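Local coordinates for protein endo-pectate lyase (Erwinia chrysanthemi, PDB 3B4N) that cleaves the alpha-1,4-galacturonan chain of pectate by elimination with calcium as cofactor, and probably also depolymerises highly methylated pectins, at residues T22-S27 and N33-S38; D89-S92 and A96-V99; S279-N284 and D289-S294. All blocks are in the same frame, centred on the assembly; numbering follows the deposited sequence.

Contact 1: residues T22-S27 and N33-S38. With EDO (1,2-ethanediol), chain G.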
loop_
_atom_site.group_PDB
_atom_site.type_symbol
_atom_site.label_atom_id
_atom_site.label_comp_id
_atom_site.label_asym_id
_atom_site.label_seq_id
_atom_site.Cartn_x
_atom_site.Cartn_y
_atom_site.Cartn_z
ATOM N N THR A 22 -13.809 -13.957 -1.702
ATOM C CA THR A 22 -13.263 -12.688 -2.154
ATOM C C THR A 22 -13.995 -11.582 -1.404
ATOM O O THR A 22 -15.221 -11.585 -1.339
ATOM C CB THR A 22 -13.492 -12.483 -3.667
ATOM O OG1 THR A 22 -12.892 -13.562 -4.391
ATOM C CG2 THR A 22 -12.889 -11.162 -4.130
ATOM N N THR A 23 -13.240 -10.658 -0.813
ATOM C CA THR A 23 -13.827 -9.527 -0.102
ATOM C C THR A 23 -13.397 -8.269 -0.842
ATOM O O THR A 23 -12.213 -8.059 -1.114
ATOM C CB THR A 23 -13.359 -9.449 1.363
ATOM O OG1 THR A 23 -13.844 -10.593 2.081
ATOM C CG2 THR A 23 -13.894 -8.181 2.021
ATOM N N LEU A 24 -14.383 -7.445 -1.173
ATOM C CA LEU A 24 -14.176 -6.215 -1.915
ATOM C C LEU A 24 -14.436 -4.968 -1.079
ATOM O O LEU A 24 -15.330 -4.948 -0.231
ATOM C CB LEU A 24 -15.115 -6.212 -3.125
ATOM C CG LEU A 24 -15.072 -5.004 -4.070
ATOM C CD1 LEU A 24 -13.691 -4.909 -4.696
ATOM C CD2 LEU A 24 -16.132 -5.154 -5.169
ATOM N N MET A 25 -13.625 -3.941 -1.312
ATOM C CA MET A 25 -13.786 -2.652 -0.648
ATOM C C MET A 25 -13.680 -1.569 -1.705
ATOM O O MET A 25 -13.035 -1.749 -2.739
ATOM C CB MET A 25 -12.715 -2.441 0.420
ATOM C CG MET A 25 -12.868 -3.375 1.601
ATOM S SD MET A 25 -11.516 -3.178 2.758
ATOM C CE MET A 25 -11.886 -1.658 3.403
ATOM N N LEU A 26 -14.300 -0.431 -1.429
ATOM C CA LEU A 26 -14.317 0.692 -2.352
ATOM C C LEU A 26 -13.829 1.987 -1.716
ATOM O O LEU A 26 -14.083 2.239 -0.540
ATOM C CB LEU A 26 -15.758 0.917 -2.834
ATOM C CG LEU A 26 -16.131 2.293 -3.392
ATOM C CD1 LEU A 26 -15.480 2.472 -4.743
ATOM C CD2 LEU A 26 -17.655 2.425 -3.504
ATOM N N SER A 27 -13.127 2.801 -2.498
ATOM C CA SER A 27 -12.701 4.120 -2.031
ATOM C C SER A 27 -12.818 5.110 -3.184
ATOM O O SER A 27 -12.271 4.895 -4.257
ATOM C CB SER A 27 -11.264 4.112 -1.517
ATOM O OG SER A 27 -10.962 5.381 -0.952
ATOM N N ASN A 33 -13.336 5.707 -8.860
ATOM C CA ASN A 33 -13.715 4.756 -7.826
ATOM C C ASN A 33 -12.630 3.702 -7.796
ATOM O O ASN A 33 -12.378 3.034 -8.799
ATOM C CB ASN A 33 -15.052 4.095 -8.150
ATOM C CG ASN A 33 -16.218 5.046 -8.009
ATOM O OD1 ASN A 33 -17.225 4.925 -8.715
ATOM N ND2 ASN A 33 -16.104 5.982 -7.078
ATOM N N TYR A 34 -11.963 3.575 -6.658
ATOM C CA TYR A 34 -10.913 2.579 -6.511
ATOM C C TYR A 34 -11.457 1.353 -5.812
ATOM O O TYR A 34 -12.166 1.455 -4.806
ATOM C CB TYR A 34 -9.742 3.137 -5.700
ATOM C CG TYR A 34 -8.899 4.138 -6.446
ATOM C CD1 TYR A 34 -7.851 3.728 -7.262
ATOM C CD2 TYR A 34 -9.175 5.498 -6.358
ATOM C CE1 TYR A 34 -7.091 4.660 -7.981
ATOM C CE2 TYR A 34 -8.430 6.431 -7.064
ATOM C CZ TYR A 34 -7.394 6.008 -7.871
ATOM O OH TYR A 34 -6.671 6.947 -8.570
ATOM N N LEU A 35 -11.143 0.191 -6.368
ATOM C CA LEU A 35 -11.558 -1.070 -5.782
ATOM C C LEU A 35 -10.330 -1.796 -5.269
ATOM O O LEU A 35 -9.280 -1.791 -5.909
ATOM C CB LEU A 35 -12.234 -1.962 -6.817
ATOM C CG LEU A 35 -13.494 -1.425 -7.482
ATOM C CD1 LEU A 35 -14.028 -2.471 -8.466
ATOM C CD2 LEU A 35 -14.536 -1.105 -6.421
ATOM N N GLY A 36 -10.481 -2.420 -4.111
ATOM C CA GLY A 36 -9.409 -3.205 -3.536
ATOM C C GLY A 36 -10.046 -4.473 -3.002
ATOM O O GLY A 36 -11.075 -4.421 -2.317
ATOM N N TRP A 37 -9.470 -5.627 -3.318
ATOM C CA TRP A 37 -10.040 -6.863 -2.811
ATOM C C TRP A 37 -8.963 -7.823 -2.369
ATOM O O TRP A 37 -7.788 -7.659 -2.696
ATOM C CB TRP A 37 -10.915 -7.541 -3.879
ATOM C CG TRP A 37 -10.186 -7.928 -5.148
ATOM C CD1 TRP A 37 -9.627 -9.142 -5.444
ATOM C CD2 TRP A 37 -9.920 -7.081 -6.270
ATOM N NE1 TRP A 37 -9.030 -9.100 -6.682
ATOM C CE2 TRP A 37 -9.194 -7.847 -7.212
ATOM C CE3 TRP A 37 -10.225 -5.746 -6.570
ATOM C CZ2 TRP A 37 -8.765 -7.319 -8.437
ATOM C CZ3 TRP A 37 -9.800 -5.219 -7.785
ATOM C CH2 TRP A 37 -9.076 -6.006 -8.704
ATOM N N SER A 38 -9.374 -8.804 -1.581
ATOM C CA SER A 38 -8.473 -9.859 -1.160
ATOM C C SER A 38 -9.199 -11.140 -1.538
ATOM O O SER A 38 -10.429 -11.194 -1.549
ATOM C CB SER A 38 -8.216 -9.831 0.350
ATOM O OG SER A 38 -9.393 -10.104 1.085
HETATM C C1 EDO G . -10.829 -13.404 1.043
HETATM O O1 EDO G . -9.398 -12.859 1.136
HETATM C C2 EDO G . -11.606 -13.375 2.365
HETATM O O2 EDO G . -11.719 -11.883 2.807
#
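T22-S27 and N33-S38 pair as an antiparallel beta hairpin whose strands run at 156° to each other. These are the first two strands of an N-terminal domain whose strand order is that of a fibronectin type III sandwich. T23-S38, M25-G36 and S27-Y34 are hydrogen-bonded pairs; the shortest links include M25 N to G36 O and Y34 N to S27 O, both 2.8 Å. L24, L26, L35 and W37 share one face, turned to the sandwich interior, where strands 85-92 and 97-104 cover them. M25 and S38, on the other face, meet strand 181-189 of the beta-helix. The W37 side chain can be followed outward: CB sits 3.1 Å from T23 O. With CG between the backbone N and the carbonyl carbon (chi1 61°), CD1 comes 4.1 Å from T22 CG2, and on the benzene side CE3 comes 4.0 Å from L24 CD1. That methyl also reaches L35 CB at 3.9 Å. V88 and R71 also touch this side chain. At the open end of the hairpin an ethanediol molecule, probably from the crystallisation liquor, bonds to D133 and, through O1 at 2.8 Å, to S38 OG, which N163 ND2 also grips.

Contact 2: residues D89-S92 and A96-V99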
loop_
_atom_site.group_PDB
_atom_site.type_symbol
_atom_site.label_atom_id
_atom_site.label_comp_id
_atom_site.label_asym_id
_atom_site.label_seq_id
_atom_site.Cartn_x
_atom_site.Cartn_y
_atom_site.Cartn_z
ATOM N N ASP A 89 -15.155 -10.735 -9.602
ATOM C CA ASP A 89 -15.251 -12.170 -9.796
ATOM C C ASP A 89 -13.839 -12.716 -10.006
ATOM O O ASP A 89 -13.195 -12.422 -11.008
ATOM C CB ASP A 89 -16.107 -12.449 -11.037
ATOM C CG ASP A 89 -16.375 -13.926 -11.268
ATOM O OD1 ASP A 89 -17.066 -14.232 -12.269
ATOM O OD2 ASP A 89 -15.914 -14.772 -10.474
ATOM N N VAL A 90 -13.358 -13.491 -9.041
ATOM C CA VAL A 90 -12.038 -14.104 -9.143
ATOM C C VAL A 90 -12.289 -15.464 -9.803
ATOM O O VAL A 90 -13.006 -16.311 -9.267
ATOM C CB VAL A 90 -11.399 -14.248 -7.746
ATOM C CG1 VAL A 90 -10.095 -15.019 -7.840
ATOM C CG2 VAL A 90 -11.151 -12.867 -7.162
ATOM N N VAL A 91 -11.719 -15.647 -10.992
ATOM C CA VAL A 91 -11.915 -16.869 -11.765
ATOM C C VAL A 91 -10.707 -17.780 -11.666
ATOM O O VAL A 91 -9.591 -17.380 -11.980
ATOM C CB VAL A 91 -12.175 -16.531 -13.249
ATOM C CG1 VAL A 91 -12.459 -17.804 -14.032
ATOM C CG2 VAL A 91 -13.338 -15.551 -13.365
ATOM N N SER A 92 -10.937 -19.013 -11.229
ATOM C CA SER A 92 -9.851 -19.968 -11.090
ATOM C C SER A 92 -9.536 -20.632 -12.422
ATOM O O SER A 92 -10.281 -20.494 -13.394
ATOM C CB SER A 92 -10.225 -21.057 -10.080
ATOM O OG SER A 92 -11.134 -21.981 -10.668
ATOM N N ALA A 96 -13.984 -21.893 -11.522
ATOM C CA ALA A 96 -14.668 -21.507 -10.298
ATOM C C ALA A 96 -14.868 -19.999 -10.323
ATOM O O ALA A 96 -13.955 -19.252 -10.690
ATOM C CB ALA A 96 -13.851 -21.905 -9.081
ATOM N N GLN A 97 -16.067 -19.558 -9.960
ATOM C CA GLN A 97 -16.392 -18.134 -9.910
ATOM C C GLN A 97 -16.459 -17.778 -8.437
ATOM O O GLN A 97 -17.401 -18.161 -7.735
ATOM C CB GLN A 97 -17.759 -17.856 -10.539
ATOM C CG GLN A 97 -17.978 -18.469 -11.907
ATOM C CD GLN A 97 -17.132 -17.826 -12.983
ATOM O OE1 GLN A 97 -16.249 -18.462 -13.556
ATOM N NE2 GLN A 97 -17.402 -16.555 -13.270
ATOM N N VAL A 98 -15.452 -17.062 -7.959
ATOM C CA VAL A 98 -15.409 -16.665 -6.562
ATOM C C VAL A 98 -15.784 -15.188 -6.556
ATOM O O VAL A 98 -14.936 -14.309 -6.705
ATOM C CB VAL A 98 -13.997 -16.885 -5.987
ATOM C CG1 VAL A 98 -14.015 -16.740 -4.479
ATOM C CG2 VAL A 98 -13.497 -18.279 -6.377
ATOM N N VAL A 99 -17.074 -14.932 -6.387
ATOM C CA VAL A 99 -17.602 -13.579 -6.421
ATOM C C VAL A 99 -17.613 -12.887 -5.081
ATOM O O VAL A 99 -18.034 -13.448 -4.072
ATOM C CB VAL A 99 -19.033 -13.575 -6.983
ATOM C CG1 VAL A 99 -19.516 -12.155 -7.174
ATOM C CG2 VAL A 99 -19.061 -14.323 -8.312
#
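The carboxylate of D89 and the amide of Q97 meet diagonally across the two strands with their planes 82° apart, almost perpendicular. D89 OD1 lies only 2.6 Å from Q97 NE2, yet the angle is too poor for a hydrogen bond, and so short a separation is itself doubtful. The carboxylate gets there because D89 CG stands opposite the backbone N (chi1 -175°), which carries it over to the neighbouring strand. Its other oxygen, OD2, borders V99, with CG2 of that valine at 3.8 Å. The Q97 chain bends at chi2 and lies alongside V91; the oxygen end of its amide, OE1, comes 3.9 Å from V91 CG1. The register puts D89 opposite V99 and V91 opposite Q97, both non-hydrogen-bonded pairs, and all four side chains occupy one face of the sheet, where Q97 is exposed.

On the reverse face V90 and V98 stand as a hydrogen-bonded antiparallel pair. V90 N to V98 O and V98 N to V90 O are both 2.9 Å, and V90 CB lies 4.1 Å from V98 CB. Here V90 also touches V44 and Q47 of strand 44-52, the partner on its far side. At the turn S92 N donates to A96 O, and A96 N returns a bond to the S92 hydroxyl, OG, at 3.0 Å, so that side chain ties the two ends of the connecting loop together. Strand 97-104 borders the four-stranded sheet, and the pair is the hairpin formed by the last two strands of a fibronectin type III sandwich.

Contact 3: residues S279-N284 and D289-S294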
loop_
_atom_site.group_PDB
_atom_site.type_symbol
_atom_site.label_atom_id
_atom_site.label_comp_id
_atom_site.label_asym_id
_atom_site.label_seq_id
_atom_site.Cartn_x
_atom_site.Cartn_y
_atom_site.Cartn_z
ATOM N N SER A 279 9.590 10.839 -4.527
ATOM C CA SER A 279 10.545 9.800 -4.901
ATOM C C SER A 279 9.940 8.473 -4.479
ATOM O O SER A 279 8.967 8.446 -3.731
ATOM C CB SER A 279 11.902 10.004 -4.217
ATOM O OG SER A 279 11.785 9.971 -2.811
ATOM N N ILE A 280 10.504 7.371 -4.950
ATOM C CA ILE A 280 9.952 6.074 -4.604
ATOM C C ILE A 280 10.631 5.404 -3.407
ATOM O O ILE A 280 9.973 5.122 -2.403
ATOM C CB ILE A 280 9.990 5.124 -5.833
ATOM C CG1 ILE A 280 9.174 5.727 -6.981
ATOM C CG2 ILE A 280 9.430 3.757 -5.464
ATOM C CD1 ILE A 280 7.699 5.912 -6.669
ATOM N N ALA A 281 11.940 5.192 -3.497
ATOM C CA ALA A 281 12.678 4.503 -2.446
ATOM C C ALA A 281 13.965 5.195 -2.049
ATOM O O ALA A 281 14.640 5.792 -2.882
ATOM C CB ALA A 281 12.998 3.095 -2.908
ATOM N N GLY A 282 14.299 5.079 -0.767
ATOM C CA GLY A 282 15.525 5.653 -0.240
ATOM C C GLY A 282 16.305 4.585 0.510
ATOM O O GLY A 282 15.854 4.094 1.552
ATOM N N VAL A 283 17.470 4.226 -0.019
ATOM C CA VAL A 283 18.324 3.206 0.584
ATOM C C VAL A 283 19.566 3.821 1.210
ATOM O O VAL A 283 20.100 4.809 0.703
ATOM C CB VAL A 283 18.796 2.146 -0.466
ATOM C CG1 VAL A 283 17.605 1.355 -0.986
ATOM C CG2 VAL A 283 19.529 2.820 -1.618
ATOM N N ASN A 284 20.005 3.251 2.328
ATOM C CA ASN A 284 21.242 3.716 2.965
ATOM C C ASN A 284 22.286 2.772 2.380
ATOM O O ASN A 284 22.439 1.634 2.839
ATOM C CB ASN A 284 21.182 3.538 4.483
ATOM C CG ASN A 284 20.109 4.368 5.119
ATOM O OD1 ASN A 284 19.902 5.526 4.750
ATOM N ND2 ASN A 284 19.419 3.789 6.094
ATOM N N ASP A 289 21.753 -1.634 2.266
ATOM C CA ASP A 289 20.355 -1.732 1.840
ATOM C C ASP A 289 20.250 -1.974 0.343
ATOM O O ASP A 289 21.052 -1.462 -0.438
ATOM C CB ASP A 289 19.597 -0.437 2.105
ATOM C CG ASP A 289 19.532 -0.058 3.563
ATOM O OD1 ASP A 289 19.916 -0.855 4.454
ATOM O OD2 ASP A 289 19.072 1.069 3.807
ATOM N N VAL A 290 19.244 -2.732 -0.068
ATOM C CA VAL A 290 19.042 -2.958 -1.493
ATOM C C VAL A 290 17.565 -2.895 -1.832
ATOM O O VAL A 290 16.755 -3.588 -1.211
ATOM C CB VAL A 290 19.558 -4.327 -1.956
ATOM C CG1 VAL A 290 19.383 -4.441 -3.482
ATOM C CG2 VAL A 290 21.028 -4.496 -1.577
ATOM N N ALA A 291 17.217 -2.048 -2.796
ATOM C CA ALA A 291 15.836 -1.923 -3.258
ATOM C C ALA A 291 15.768 -2.608 -4.613
ATOM O O ALA A 291 16.494 -2.244 -5.526
ATOM C CB ALA A 291 15.447 -0.466 -3.399
ATOM N N THR A 292 14.903 -3.609 -4.732
ATOM C CA THR A 292 14.727 -4.351 -5.979
ATOM C C THR A 292 13.325 -3.989 -6.451
ATOM O O THR A 292 12.341 -4.382 -5.831
ATOM C CB THR A 292 14.879 -5.856 -5.711
ATOM O OG1 THR A 292 16.206 -6.103 -5.216
ATOM C CG2 THR A 292 14.664 -6.662 -6.981
ATOM N N ILE A 293 13.253 -3.253 -7.559
ATOM C CA ILE A 293 11.991 -2.724 -8.079
ATOM C C ILE A 293 11.662 -3.015 -9.542
ATOM O O ILE A 293 12.503 -2.832 -10.422
ATOM C CB ILE A 293 11.984 -1.177 -7.931
ATOM C CG1 ILE A 293 12.173 -0.791 -6.469
ATOM C CG2 ILE A 293 10.697 -0.581 -8.484
ATOM C CD1 ILE A 293 12.398 0.696 -6.265
ATOM N N SER A 294 10.420 -3.430 -9.785
ATOM C CA SER A 294 9.901 -3.687 -11.126
ATOM C C SER A 294 8.377 -3.689 -11.022
ATOM O O SER A 294 7.825 -3.752 -9.918
ATOM C CB SER A 294 10.410 -5.028 -11.679
ATOM O OG SER A 294 9.978 -6.134 -10.905
HETATM O O HOH W 1 19.930 0.860 6.684
#
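Among the apolar side chains V283 is the chief bump, and the small side chain of A291 leaves the hollow it enters: V283 CG1 stops 3.7 Å from A291 CB. That methyl is on the branch opposite the carbonyl carbon (chi1 -65°), while the root of the side chain, CB, rests against D289 CB at 3.7 Å. Further along, A281 offers a low spot. I293 fills it with the end of its chain, CD1 lying 4.2 Å from A281 CB, and the same methyl reaches I280 CG2. A281 and A291 face each other at 4.3 Å between their CB atoms; V283 against A291 and I293 against A281 each set a larger side chain on a small one. No strand pairing joins the segments: their axes approach only to 7.3 Å, at 149°. They belong to different faces of the right-handed parallel beta-helix, and their apolar side chains meet inside it. W251 and C334 touch V283, W251 and L266 touch A281, and V268 and V336 border I293.

Where the chain turns from one face to the next, polar groups take over. N284 N donates to D289 OD2 at 2.8 Å, meeting it from 39° above the carboxylate plane. A weak return bond runs from D289 N to N284 O. A water accepts from N284 ND2, which also bonds to C254 O, and lies 2.8 Å from D289 OD1. S253 OG and R264 N also bond to the carboxylate. With so many polar partners gathered around it, this buried group is probably stable as an ion at the corner between two faces of the beta-helix.

Contacts 1 and 2 are hairpins in the two sheets of the same N-terminal sandwich, and they touch: T22 OG1 probably bonds to V98 O. Their centres are 15 Å apart, yet contact 1 is buried between the opposing sheet and the beta-helix, whereas contact 2, farther from the chain centre, is only partly buried and carries an exposed glutamine. Contact 3 belongs to the right-handed parallel beta-helix, with its centre 28 Å from that of contact 1 and 35 Å from that of contact 2. Backbone bonds do most of the joining in the first two; contact 3 joins two faces of the beta-helix mainly through apolar side chains and a carboxylate at the bend.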